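Local structure of aminotransferase, class III (Thermomicrobium roseum, 6IO1) at residues Glu10-Asp15 with Glu32-Leu37; Asp55-Leu60 with Ile414-Pro419. The protein is a thermostable (S)-enantioselective omega-transaminase that probably passes amino groups between substrates by way of its pyridoxal phosphate cofactor. All blocks are in the same frame, centred on the assembly; numbering follows the deposited sequence.

The two contacts follow in series along the chain: residues 10-15 with 32-37 meet before 55-60 begins, and 414-419 comes far later. Their centres are about 19 Å apart, and both reach one mixed sheet, whose order begins 35-41, 44-47, 52-55, 413-418. Contact 1 sits at its edge strand within the chain and contact 2 further in. They touch directly where Leu37 CD1 packs on Ile414 CD1 at 3.7 Å. With over 350 residues between its segments, contact 2 joins early and late parts of the chain, as in the small domain of fold-type I aminotransferases, near the bound cofactor. Contact 1 lies at the dimer interface, and contact 2 also touches the second subunit.

Contact 1 of 2, residues Glu10-Asp15 with Glu32-Leu37; sequences ELVAKD and EGPLVL
Pro34 and Asp15 make the tightest approach: the carboxylate oxygen Asp15 OD2 lies 3.2 Å from Pro34 CG and Asp15 CB lies 3.6 Å from the same carbon, the two side chains arriving from opposite directions. Asp15 CG is anti to the backbone N (chi1 -172°), which carries the carboxylate out from the helix to the proline ring. Both oxygens are hydrogen-bonded, OD2 to His21 NE2 and OD1 to His19 ND1. With an alanine in place of Asp15, His19 and His21 would probably lose these acceptors and the proline ring its neighbour.

Apolar contacts are looser. Val12 CG1 meets Pro34 CD at 4.0 Å, and Leu11 CD1 reaches Val36 CG1 at 4.1 Å, those two side chains crossing at about a right angle.

The backbone contribution is Gly33, which leaves the preceding helix with positive phi (84°). A beta carbon there would lie 3.0 Å from Val12 CG1 and press on the carbonyl of Glu32.

Helix 8-18 is thereby laid against the start of strand 35-41, with Leu29 of helix 26-32 touching both Asp15 and Pro34. At Leu35 and Val36 a parallel strand of the second subunit continues the sheet.

Contact 2 of 2, residues Asp55-Leu60 with Ile414-Pro419; sequences DGFAGL and IVRCTP
Asp55 meets Ile414 through its backbone, Asp55 C lying 3.9 Å from Ile414 O. The carboxylate mainly serves its own segment and a neighbour: OD1 accepts a nearly straight bond from Gly59 N at 3.1 Å, met from above the carboxylate plane, while OD2 is hydrogen-bonded to His67 NE2. With Ala58 N bonded to Asp55 O, the chain makes a type I turn over residues 55 to 58.

Gly56 comes closest by backbone. Its N donates to Ile414 O at 2.9 Å, but the N-H...O angle of 117° marks the bond as weak. Gly56 CA rests 4.1 Å from Val415 CG1. A beta carbon modelled on Gly56 would fall 2.7 Å from Val415 CG1 and also crowd Ile414 O, so at this spacing there is probably room for glycine alone.

Phe57 carries the side-chain contact. Arg416 CB sits over one ring face, 3.8 Å from the centroid and 20° off the normal, a CH-pi contact nearest CE1 and CZ. Arg416 CG is anti to the backbone N (chi1 176°), and the bend at chi2 leads the guanidinium away from the ring, where Thr418 CG2 lies over one of its faces.

Beyond the turn, Leu60 CD2 meets the edge of the Phe57 ring, and Leu60 O accepts a bond from Lys289 NZ, a residue of the cofactor pocket; the Phe57 side chain is about 7 Å from the bound pyridoxamine phosphate.

Strand 413-418 lies between parallel strand 52-55 and antiparallel strand 421-424, whose Val423 touches both Phe57 and Arg416. Helix 400-410 packs on Val415 and Cys417, and Phe90 of the second subunit reaches Leu60 and Arg416.

Contact 1 of 2, residues Glu10-Asp15 with Glu32-Leu37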
loop_
_atom_site.group_PDB
_atom_site.type_symbol
_atom_site.label_atom_id
_atom_site.label_comp_id
_atom_site.label_asym_id
_atom_site.label_seq_id
_atom_site.Cartn_x
_atom_site.Cartn_y
_atom_site.Cartn_z
ATOM N N GLU B 10 11.015 -13.920 25.141
ATOM C CA GLU B 10 9.566 -13.601 25.072
ATOM C C GLU B 10 9.236 -13.110 23.658
ATOM O O GLU B 10 8.199 -13.536 23.114
ATOM C CB GLU B 10 9.212 -12.543 26.119
ATOM C CG GLU B 10 7.725 -12.462 26.413
ATOM C CD GLU B 10 7.351 -11.504 27.532
ATOM O OE1 GLU B 10 7.955 -10.416 27.602
ATOM O OE2 GLU B 10 6.462 -11.852 28.333
ATOM N N LEU B 11 10.109 -12.279 23.076
ATOM C CA LEU B 11 9.875 -11.761 21.733
ATOM C C LEU B 11 9.884 -12.883 20.704
ATOM O O LEU B 11 9.039 -12.913 19.802
ATOM C CB LEU B 11 10.927 -10.708 21.384
ATOM C CG LEU B 11 10.835 -9.373 22.125
ATOM C CD1 LEU B 11 12.046 -8.513 21.807
ATOM C CD2 LEU B 11 9.548 -8.645 21.770
ATOM N N VAL B 12 10.823 -13.825 20.830
ATOM C CA VAL B 12 10.878 -14.951 19.899
ATOM C C VAL B 12 9.607 -15.787 20.004
ATOM O O VAL B 12 8.999 -16.165 18.991
ATOM C CB VAL B 12 12.136 -15.800 20.162
ATOM C CG1 VAL B 12 12.046 -17.134 19.434
ATOM C CG2 VAL B 12 13.387 -15.040 19.746
ATOM N N ALA B 13 9.182 -16.078 21.236
ATOM C CA ALA B 13 7.981 -16.884 21.437
ATOM C C ALA B 13 6.748 -16.186 20.871
ATOM O O ALA B 13 5.932 -16.804 20.178
ATOM C CB ALA B 13 7.797 -17.189 22.923
ATOM N N LYS B 14 6.600 -14.890 21.160
ATOM C CA LYS B 14 5.454 -14.136 20.663
ATOM C C LYS B 14 5.455 -14.064 19.143
ATOM O O LYS B 14 4.395 -14.145 18.511
ATOM C CB LYS B 14 5.454 -12.728 21.259
ATOM C CG LYS B 14 5.042 -12.642 22.717
ATOM C CD LYS B 14 5.149 -11.208 23.212
ATOM C CE LYS B 14 4.364 -10.995 24.495
ATOM N NZ LYS B 14 4.664 -9.669 25.105
ATOM N N ASP B 15 6.633 -13.899 18.536
ATOM C CA ASP B 15 6.715 -13.854 17.082
ATOM C C ASP B 15 6.280 -15.179 16.473
ATOM O O ASP B 15 5.512 -15.208 15.505
ATOM C CB ASP B 15 8.137 -13.504 16.645
ATOM C CG ASP B 15 8.235 -13.243 15.157
ATOM O OD1 ASP B 15 7.980 -12.096 14.733
ATOM O OD2 ASP B 15 8.556 -14.189 14.407
ATOM N N GLU B 32 12.746 -22.435 14.128
ATOM C CA GLU B 32 13.954 -21.700 14.479
ATOM C C GLU B 32 13.706 -20.324 15.081
ATOM O O GLU B 32 14.581 -19.815 15.787
ATOM C CB GLU B 32 14.858 -21.534 13.248
ATOM C CG GLU B 32 15.142 -22.829 12.509
ATOM C CD GLU B 32 15.976 -22.614 11.263
ATOM O OE1 GLU B 32 16.393 -21.463 11.015
ATOM O OE2 GLU B 32 16.215 -23.596 10.529
ATOM N N GLY B 33 12.554 -19.712 14.827
ATOM C CA GLY B 33 12.277 -18.395 15.346
ATOM C C GLY B 33 12.858 -17.312 14.463
ATOM O O GLY B 33 13.598 -17.583 13.512
ATOM N N PRO B 34 12.536 -16.059 14.761
ATOM C CA PRO B 34 13.003 -14.947 13.936
ATOM C C PRO B 34 14.333 -14.382 14.426
ATOM O O PRO B 34 14.836 -14.726 15.497
ATOM C CB PRO B 34 11.885 -13.917 14.118
ATOM C CG PRO B 34 11.508 -14.102 15.552
ATOM C CD PRO B 34 11.619 -15.596 15.818
ATOM N N LEU B 35 14.898 -13.500 13.604
ATOM C CA LEU B 35 16.025 -12.664 13.997
ATOM C C LEU B 35 15.458 -11.288 14.328
ATOM O O LEU B 35 15.019 -10.558 13.432
ATOM C CB LEU B 35 17.075 -12.586 12.890
ATOM C CG LEU B 35 18.256 -11.647 13.146
ATOM C CD1 LEU B 35 18.927 -11.974 14.472
ATOM C CD2 LEU B 35 19.261 -11.716 12.004
ATOM N N VAL B 36 15.469 -10.935 15.608
ATOM C CA VAL B 36 14.802 -9.736 16.102
ATOM C C VAL B 36 15.829 -8.615 16.171
ATOM O O VAL B 36 16.750 -8.657 16.991
ATOM C CB VAL B 36 14.154 -9.978 17.471
ATOM C CG1 VAL B 36 13.417 -8.732 17.937
ATOM C CG2 VAL B 36 13.214 -11.173 17.411
ATOM N N LEU B 37 15.660 -7.604 15.324
ATOM C CA LEU B 37 16.536 -6.439 15.298
ATOM C C LEU B 37 15.883 -5.314 16.088
ATOM O O LEU B 37 14.698 -5.021 15.894
ATOM C CB LEU B 37 16.814 -5.997 13.862
ATOM C CG LEU B 37 17.442 -7.062 12.960
ATOM C CD1 LEU B 37 17.704 -6.504 11.571
ATOM C CD2 LEU B 37 18.724 -7.598 13.579
#

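Contact 2 of 2, residues Asp55-Leu60 with Ile414-Pro419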
loop_
_atom_site.group_PDB
_atom_site.type_symbol
_atom_site.label_atom_id
_atom_site.label_comp_id
_atom_site.label_asym_id
_atom_site.label_seq_id
_atom_site.Cartn_x
_atom_site.Cartn_y
_atom_site.Cartn_z
ATOM N N ASP B 55 24.136 -3.941 8.070
ATOM C CA ASP B 55 22.886 -3.967 7.313
ATOM C C ASP B 55 23.237 -3.902 5.830
ATOM O O ASP B 55 23.089 -2.877 5.158
ATOM C CB ASP B 55 21.981 -2.816 7.742
ATOM C CG ASP B 55 20.523 -3.061 7.416
ATOM O OD1 ASP B 55 20.227 -4.050 6.717
ATOM O OD2 ASP B 55 19.669 -2.268 7.864
ATOM N N GLY B 56 23.709 -5.038 5.311
ATOM C CA GLY B 56 24.179 -5.132 3.938
ATOM C C GLY B 56 23.098 -5.016 2.886
ATOM O O GLY B 56 23.425 -4.878 1.702
ATOM N N PHE B 57 21.830 -5.076 3.282
ATOM C CA PHE B 57 20.709 -4.935 2.366
ATOM C C PHE B 57 19.941 -3.642 2.597
ATOM O O PHE B 57 18.936 -3.405 1.917
ATOM C CB PHE B 57 19.766 -6.139 2.509
ATOM C CG PHE B 57 19.039 -6.509 1.249
ATOM C CD1 PHE B 57 19.728 -6.726 0.067
ATOM C CD2 PHE B 57 17.662 -6.667 1.254
ATOM C CE1 PHE B 57 19.055 -7.077 -1.088
ATOM C CE2 PHE B 57 16.985 -7.018 0.103
ATOM C CZ PHE B 57 17.683 -7.226 -1.067
ATOM N N ALA B 58 20.406 -2.796 3.522
ATOM C CA ALA B 58 19.749 -1.536 3.877
ATOM C C ALA B 58 18.264 -1.756 4.135
ATOM O O ALA B 58 17.404 -1.045 3.615
ATOM C CB ALA B 58 19.967 -0.469 2.804
ATOM N N GLY B 59 17.966 -2.768 4.941
ATOM C CA GLY B 59 16.589 -3.172 5.131
ATOM C C GLY B 59 16.081 -3.906 3.910
ATOM O O GLY B 59 16.306 -5.110 3.762
ATOM N N LEU B 60 15.391 -3.183 3.023
ATOM C CA LEU B 60 14.896 -3.726 1.759
ATOM C C LEU B 60 15.226 -2.731 0.640
ATOM O O LEU B 60 14.336 -2.114 0.053
ATOM C CB LEU B 60 13.397 -4.018 1.836
ATOM C CG LEU B 60 12.999 -5.213 2.704
ATOM C CD1 LEU B 60 11.491 -5.400 2.705
ATOM C CD2 LEU B 60 13.699 -6.475 2.228
ATOM N N ILE B 414 24.011 -9.000 7.405
ATOM C CA ILE B 414 22.638 -9.281 6.906
ATOM C C ILE B 414 22.618 -8.917 5.419
ATOM O O ILE B 414 22.750 -7.727 5.097
ATOM C CB ILE B 414 21.588 -8.491 7.709
ATOM C CG1 ILE B 414 21.498 -8.991 9.154
ATOM C CG2 ILE B 414 20.239 -8.526 7.009
ATOM C CD1 ILE B 414 20.652 -8.127 10.046
ATOM N N VAL B 415 22.461 -9.929 4.567
ATOM C CA VAL B 415 22.410 -9.785 3.083
ATOM C C VAL B 415 21.318 -10.724 2.556
ATOM O O VAL B 415 20.904 -11.629 3.301
ATOM C CB VAL B 415 23.771 -10.083 2.426
ATOM C CG1 VAL B 415 24.787 -8.988 2.699
ATOM C CG2 VAL B 415 24.314 -11.439 2.841
ATOM N N ARG B 416 20.851 -10.495 1.330
ATOM C CA ARG B 416 19.791 -11.332 0.783
ATOM C C ARG B 416 20.395 -12.618 0.237
ATOM O O ARG B 416 21.186 -12.582 -0.705
ATOM C CB ARG B 416 19.032 -10.577 -0.303
ATOM C CG ARG B 416 17.972 -11.406 -0.988
ATOM C CD ARG B 416 16.829 -11.711 -0.040
ATOM N NE ARG B 416 15.799 -12.533 -0.669
ATOM C CZ ARG B 416 15.366 -13.692 -0.184
ATOM N NH1 ARG B 416 15.878 -14.179 0.937
ATOM N NH2 ARG B 416 14.423 -14.367 -0.825
ATOM N N CYS B 417 20.036 -13.753 0.822
ATOM C CA CYS B 417 20.547 -15.042 0.377
ATOM C C CYS B 417 19.428 -15.812 -0.310
ATOM O O CYS B 417 18.365 -16.032 0.281
ATOM C CB CYS B 417 21.119 -15.838 1.553
ATOM S SG CYS B 417 22.520 -15.025 2.361
ATOM N N THR B 418 19.670 -16.220 -1.550
ATOM C CA THR B 418 18.686 -16.871 -2.402
ATOM C C THR B 418 19.301 -18.110 -3.025
ATOM O O THR B 418 20.523 -18.295 -2.987
ATOM C CB THR B 418 18.213 -15.907 -3.506
ATOM O OG1 THR B 418 19.216 -15.813 -4.526
ATOM C CG2 THR B 418 17.930 -14.518 -2.949
ATOM N N PRO B 419 18.485 -18.970 -3.650
ATOM C CA PRO B 419 19.056 -20.138 -4.341
ATOM C C PRO B 419 20.047 -19.767 -5.427
ATOM O O PRO B 419 20.822 -20.629 -5.861
ATOM C CB PRO B 419 17.823 -20.841 -4.926
ATOM C CG PRO B 419 16.712 -20.442 -4.030
ATOM C CD PRO B 419 17.012 -19.035 -3.604
#